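Local coordinates for protein putative xylanase (Bacteroides fragilis, PDB 2P1G) that is of unknown function, though it belongs to the N-acetylmuramoyl-L-alanine amidase-like family and may act on glycosyl bonds, at residues His90-Trp95 and Leu187-Met192; Leu119-Met124 and Ala150-Glu155. All blocks are in the same frame, centred on the assembly; numbering follows the deposited sequence.

Contact 1 of 2, residues His90-Trp95 and Leu187-Met192; sequences HYISDW and LDVSHM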
loop_
_atom_site.group_PDB
_atom_site.type_symbol
_atom_site.label_atom_id
_atom_site.label_comp_id
_atom_site.label_asym_id
_atom_site.label_seq_id
_atom_site.Cartn_x
_atom_site.Cartn_y
_atom_site.Cartn_z
ATOM N N HIS A 90 5.925 3.265 6.658
ATOM C CA HIS A 90 6.713 3.017 5.441
ATOM C C HIS A 90 6.621 1.593 4.930
ATOM O O HIS A 90 6.557 1.377 3.723
ATOM C CB HIS A 90 8.176 3.352 5.723
ATOM C CG HIS A 90 8.371 4.757 6.197
ATOM N ND1 HIS A 90 8.152 5.843 5.378
ATOM C CD2 HIS A 90 8.749 5.255 7.397
ATOM C CE1 HIS A 90 8.384 6.951 6.057
ATOM N NE2 HIS A 90 8.734 6.621 7.288
ATOM N N TYR A 91 6.664 0.610 5.823
ATOM C CA TYR A 91 6.488 -0.764 5.348
ATOM C C TYR A 91 5.011 -1.042 5.199
ATOM O O TYR A 91 4.244 -0.824 6.123
ATOM C CB TYR A 91 7.061 -1.761 6.338
ATOM C CG TYR A 91 8.568 -1.870 6.278
ATOM C CD1 TYR A 91 9.192 -2.629 5.280
ATOM C CD2 TYR A 91 9.358 -1.206 7.195
ATOM C CE1 TYR A 91 10.577 -2.735 5.218
ATOM C CE2 TYR A 91 10.743 -1.310 7.148
ATOM C CZ TYR A 91 11.338 -2.071 6.166
ATOM O OH TYR A 91 12.698 -2.166 6.126
ATOM N N ILE A 92 4.628 -1.567 4.048
ATOM C CA ILE A 92 3.220 -1.897 3.786
ATOM C C ILE A 92 2.595 -2.903 4.759
ATOM O O ILE A 92 1.426 -2.765 5.097
ATOM C CB ILE A 92 3.003 -2.210 2.306
ATOM C CG1 ILE A 92 3.314 -0.950 1.491
ATOM C CG2 ILE A 92 1.563 -2.635 2.039
ATOM C CD1 ILE A 92 3.406 -1.183 -0.016
ATOM N N SER A 93 3.364 -3.876 5.269
ATOM C CA SER A 93 2.825 -4.791 6.282
ATOM C C SER A 93 2.367 -4.019 7.483
ATOM O O SER A 93 1.354 -4.327 8.084
ATOM C CB SER A 93 3.853 -5.831 6.747
ATOM O OG SER A 93 4.152 -6.702 5.671
ATOM N N ASP A 94 3.151 -3.009 7.842
ATOM C CA ASP A 94 2.871 -2.193 9.004
ATOM C C ASP A 94 1.632 -1.301 8.732
ATOM O O ASP A 94 0.746 -1.164 9.583
ATOM C CB ASP A 94 4.102 -1.327 9.233
ATOM C CG ASP A 94 4.223 -0.822 10.644
ATOM O OD1 ASP A 94 3.434 -1.201 11.548
ATOM O OD2 ASP A 94 5.157 -0.012 10.849
ATOM N N TRP A 95 1.613 -0.705 7.544
ATOM C CA TRP A 95 0.497 0.094 7.045
ATOM C C TRP A 95 -0.804 -0.716 7.088
ATOM O O TRP A 95 -1.854 -0.236 7.566
ATOM C CB TRP A 95 0.812 0.543 5.628
ATOM C CG TRP A 95 -0.135 1.516 4.990
ATOM C CD1 TRP A 95 -0.005 2.865 4.945
ATOM C CD2 TRP A 95 -1.335 1.200 4.267
ATOM N NE1 TRP A 95 -1.064 3.427 4.258
ATOM C CE2 TRP A 95 -1.887 2.421 3.821
ATOM C CE3 TRP A 95 -1.990 0.001 3.945
ATOM C CZ2 TRP A 95 -3.073 2.482 3.075
ATOM C CZ3 TRP A 95 -3.163 0.061 3.208
ATOM C CH2 TRP A 95 -3.692 1.290 2.775
ATOM N N LEU A 187 12.093 -7.010 2.266
ATOM C CA LEU A 187 10.797 -6.393 1.993
ATOM C C LEU A 187 9.682 -7.453 1.969
ATOM O O LEU A 187 9.940 -8.663 1.814
ATOM C CB LEU A 187 10.822 -5.649 0.632
ATOM C CG LEU A 187 11.773 -4.472 0.453
ATOM C CD1 LEU A 187 11.822 -4.059 -0.993
ATOM C CD2 LEU A 187 11.284 -3.294 1.295
ATOM N N ASP A 188 8.460 -6.948 2.130
ATOM C CA ASP A 188 7.245 -7.705 2.297
ATOM C C ASP A 188 6.324 -7.599 1.067
ATOM O O ASP A 188 5.740 -8.573 0.609
ATOM C CB ASP A 188 6.477 -7.136 3.529
ATOM C CG ASP A 188 6.422 -5.541 3.600
ATOM O OD1 ASP A 188 7.087 -4.805 2.897
ATOM O OD2 ASP A 188 5.686 -5.021 4.432
ATOM N N VAL A 189 6.195 -6.377 0.580
ATOM C CA VAL A 189 5.203 -6.019 -0.423
ATOM C C VAL A 189 5.931 -5.009 -1.287
ATOM O O VAL A 189 6.593 -4.086 -0.771
ATOM C CB VAL A 189 3.945 -5.356 0.224
ATOM C CG1 VAL A 189 3.081 -4.678 -0.843
ATOM C CG2 VAL A 189 3.128 -6.370 1.053
ATOM N N SER A 190 5.860 -5.182 -2.600
ATOM C CA SER A 190 6.584 -4.302 -3.488
ATOM C C SER A 190 5.689 -3.217 -4.069
ATOM O O SER A 190 6.179 -2.169 -4.475
ATOM C CB SER A 190 7.203 -5.104 -4.609
ATOM O OG SER A 190 6.200 -5.795 -5.292
ATOM N N HIS A 191 4.382 -3.461 -4.089
ATOM C CA HIS A 191 3.455 -2.584 -4.800
ATOM C C HIS A 191 2.040 -2.821 -4.268
ATOM O O HIS A 191 1.752 -3.888 -3.763
ATOM C CB HIS A 191 3.497 -2.967 -6.280
ATOM C CG HIS A 191 2.877 -1.967 -7.193
ATOM N ND1 HIS A 191 1.991 -2.325 -8.186
ATOM C CD2 HIS A 191 3.026 -0.627 -7.287
ATOM C CE1 HIS A 191 1.607 -1.242 -8.841
ATOM N NE2 HIS A 191 2.217 -0.198 -8.313
ATOM N N MET A 192 1.180 -1.811 -4.365
ATOM C CA MET A 192 -0.241 -1.969 -4.033
ATOM C C MET A 192 -1.059 -1.292 -5.142
ATOM O O MET A 192 -0.561 -0.455 -5.900
ATOM C CB MET A 192 -0.608 -1.257 -2.719
ATOM C CG MET A 192 -0.446 -1.968 -1.322
ATOM S SD MET A 192 -1.309 -0.959 0.003
ATOM C CE MET A 192 -0.776 0.650 -0.513
HETATM O O HOH W 1 6.805 -2.401 2.181
#
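OD2 of Asp188 is gripped twice by Ser93. The backbone N of Ser93 reaches it at 2.7 Å, nearly in line with the carboxylate C-O bond, while Ser93 OG donates to its anti lone pair, with OG 2.6 Å from OD2. Ser93 OG lies beside its own backbone N (chi1 -67°), which brings both donors onto the one oxygen. The other oxygen, Asp188 OD1, takes a hydrogen bond from a water that in turn accepts from Ile92 N, so that the carboxylate and its water together serve two N-H groups of the first helical turn. OD1 also lies at the edge of the Tyr91 ring, close to its plane, with the carboxylate turned 67° from it.

Next to this polar cluster Ile92 crosses Val189 at about a right angle, its CD1 meeting Val189 CG1 at 3.6 Å. Met192 SD approaches Ile92 CG2 to 3.9 Å. The same sulfur sits obliquely, 4.3 Å from the centroid of the six-membered ring of Trp95, a Met-aromatic contact, and the bend at chi3 (-43°) lays Met192 CE over one face of the indole. The contact thus packs the start of helix 92-101 against strand 189-198 and the residues leading into it, with helix 43-54 touching Ile92 and Met192 and strand 177-182 lying against Val189 and Met192.

Contact 2 of 2, residues Leu119-Met124 and Ala150-Glu155; sequences LSLSYM and ALSGKE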
loop_
_atom_site.group_PDB
_atom_site.type_symbol
_atom_site.label_atom_id
_atom_site.label_comp_id
_atom_site.label_asym_id
_atom_site.label_seq_id
_atom_site.Cartn_x
_atom_site.Cartn_y
_atom_site.Cartn_z
ATOM N N LEU A 119 7.005 -12.644 7.812
ATOM C CA LEU A 119 7.576 -11.341 7.442
ATOM C C LEU A 119 9.049 -11.312 7.772
ATOM O O LEU A 119 9.469 -11.879 8.782
ATOM C CB LEU A 119 6.852 -10.194 8.144
ATOM C CG LEU A 119 5.334 -10.064 7.951
ATOM C CD1 LEU A 119 4.870 -8.894 8.753
ATOM C CD2 LEU A 119 4.916 -9.891 6.474
ATOM N N SER A 120 9.828 -10.653 6.915
ATOM C CA SER A 120 11.248 -10.432 7.170
ATOM C C SER A 120 11.590 -9.079 6.593
ATOM O O SER A 120 11.840 -8.960 5.387
ATOM C CB SER A 120 12.121 -11.516 6.530
ATOM O OG SER A 120 13.485 -11.345 6.941
ATOM N N LEU A 121 11.555 -8.065 7.462
ATOM C CA LEU A 121 11.760 -6.663 7.079
ATOM C C LEU A 121 13.144 -6.166 7.542
ATOM O O LEU A 121 13.517 -6.366 8.700
ATOM C CB LEU A 121 10.675 -5.804 7.712
ATOM C CG LEU A 121 9.231 -6.281 7.518
ATOM C CD1 LEU A 121 8.291 -5.420 8.309
ATOM C CD2 LEU A 121 8.894 -6.267 6.036
ATOM N N SER A 122 13.883 -5.513 6.643
ATOM C CA SER A 122 15.220 -5.020 6.964
ATOM C C SER A 122 15.778 -4.076 5.923
ATOM O O SER A 122 16.872 -3.549 6.104
ATOM C CB SER A 122 16.208 -6.183 7.179
ATOM O OG SER A 122 16.317 -7.034 6.037
ATOM N N TYR A 123 15.031 -3.851 4.845
ATOM C CA TYR A 123 15.579 -3.103 3.726
ATOM C C TYR A 123 15.962 -1.711 4.153
ATOM O O TYR A 123 17.045 -1.253 3.823
ATOM C CB TYR A 123 14.606 -3.019 2.558
ATOM C CG TYR A 123 15.218 -2.394 1.315
ATOM C CD1 TYR A 123 15.770 -3.183 0.313
ATOM C CD2 TYR A 123 15.247 -1.006 1.157
ATOM C CE1 TYR A 123 16.321 -2.590 -0.867
ATOM C CE2 TYR A 123 15.820 -0.408 0.017
ATOM C CZ TYR A 123 16.342 -1.211 -0.990
ATOM O OH TYR A 123 16.899 -0.610 -2.116
ATOM N N MET A 124 15.077 -1.017 4.865
ATOM C CA MET A 124 15.334 0.383 5.163
ATOM C C MET A 124 16.544 0.563 6.080
ATOM O O MET A 124 17.384 1.426 5.838
ATOM C CB MET A 124 14.092 1.051 5.783
ATOM C CG MET A 124 12.873 1.108 4.855
ATOM S SD MET A 124 11.484 2.058 5.570
ATOM C CE MET A 124 12.088 3.746 5.351
ATOM N N ALA A 150 10.175 -5.907 15.322
ATOM C CA ALA A 150 8.904 -6.215 15.980
ATOM C C ALA A 150 7.927 -6.858 15.006
ATOM O O ALA A 150 7.071 -7.618 15.424
ATOM C CB ALA A 150 8.292 -4.975 16.587
ATOM N N LEU A 151 8.061 -6.548 13.714
ATOM C CA LEU A 151 7.216 -7.164 12.681
ATOM C C LEU A 151 7.787 -8.452 12.093
ATOM O O LEU A 151 7.034 -9.339 11.672
ATOM C CB LEU A 151 6.905 -6.152 11.560
ATOM C CG LEU A 151 5.700 -5.236 11.825
ATOM C CD1 LEU A 151 5.485 -4.251 10.681
ATOM C CD2 LEU A 151 4.435 -6.058 12.044
ATOM N N SER A 152 9.107 -8.570 12.056
ATOM C CA SER A 152 9.743 -9.749 11.459
ATOM C C SER A 152 9.470 -11.008 12.274
ATOM O O SER A 152 9.450 -10.963 13.513
ATOM C CB SER A 152 11.237 -9.511 11.249
ATOM O OG SER A 152 11.400 -8.413 10.360
ATOM N N GLY A 153 9.207 -12.104 11.571
ATOM C CA GLY A 153 8.864 -13.384 12.198
ATOM C C GLY A 153 7.366 -13.588 12.353
ATOM O O GLY A 153 6.921 -14.709 12.628
ATOM N N LYS A 154 6.583 -12.523 12.195
ATOM C CA LYS A 154 5.126 -12.631 12.295
ATOM C C LYS A 154 4.567 -13.158 10.982
ATOM O O LYS A 154 5.143 -12.917 9.917
ATOM C CB LYS A 154 4.472 -11.284 12.591
ATOM C CG LYS A 154 5.017 -10.527 13.794
ATOM C CD LYS A 154 4.506 -11.041 15.107
ATOM C CE LYS A 154 5.004 -10.137 16.237
ATOM N NZ LYS A 154 4.122 -10.223 17.446
ATOM N N GLU A 155 3.443 -13.867 11.042
ATOM C CA GLU A 155 2.887 -14.417 9.808
ATOM C C GLU A 155 1.728 -13.577 9.317
ATOM O O GLU A 155 0.989 -12.995 10.121
ATOM C CB GLU A 155 2.407 -15.846 10.023
ATOM C CG GLU A 155 1.128 -15.919 10.803
ATOM C CD GLU A 155 0.534 -17.292 10.807
ATOM O OE1 GLU A 155 1.318 -18.273 10.725
ATOM O OE2 GLU A 155 -0.717 -17.384 10.906
#
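Leu119 and the turn after helix 138-151 are joined by a pair of backbone hydrogen bonds: Leu119 N gives to Lys154 O and Leu119 O receives from Gly153 N, each at 2.8 Å. Leu151 to Lys154 form a type II beta turn with Gly153 at its third position, where phi is positive (93°). Ser120 and Ser152 bring the backbones closest, with CA atoms 4.6 Å apart.

Ser152 adds a side-chain link, its OG accepting from Leu121 N at 2.9 Å in a nearly straight bond (167°). That hydroxyl lies beside its own backbone N (chi1 -61°) and is also hydrogen-bonded to Glu148 O, one turn back in the helix, so it ties the helix end to the 119-124 segment. Leu121 crosses Leu151 obliquely, its CD1 resting on Leu151 CB at 3.6 Å, while CB and CD1 of Leu119 pack beside Leu151 O.

The arrangement is a helix C-terminus that passes through a type II turn into a G1 beta bulge, in which Leu119 faces both Gly153 and Lys154; the bulge lies at the end of the two-stranded antiparallel sheet of 116-118 and 155-157.

Overall arrangement
The centres of the two contacts lie about 10 Å apart, that of contact 1 about 6 Å from the centre of the chain and that of contact 2 about 16 Å from it. Both segments of contact 2 fall in sequence between those of contact 1, giving the order 90-95, 119-124, 150-155, 187-192. They also touch directly: Tyr91 OH probably hydrogen-bonds Met124 N, Ser93 OG packs on Leu119 CD2, and Asp94 CB meets Leu151 CD1. The start of helix 92-101 therefore contacts both the 187-192 segment and the 119-124/150-155 pair, and the 119-124 segment itself also meets Leu187 and Asp188. All four segments belong to the same amidase-like family region.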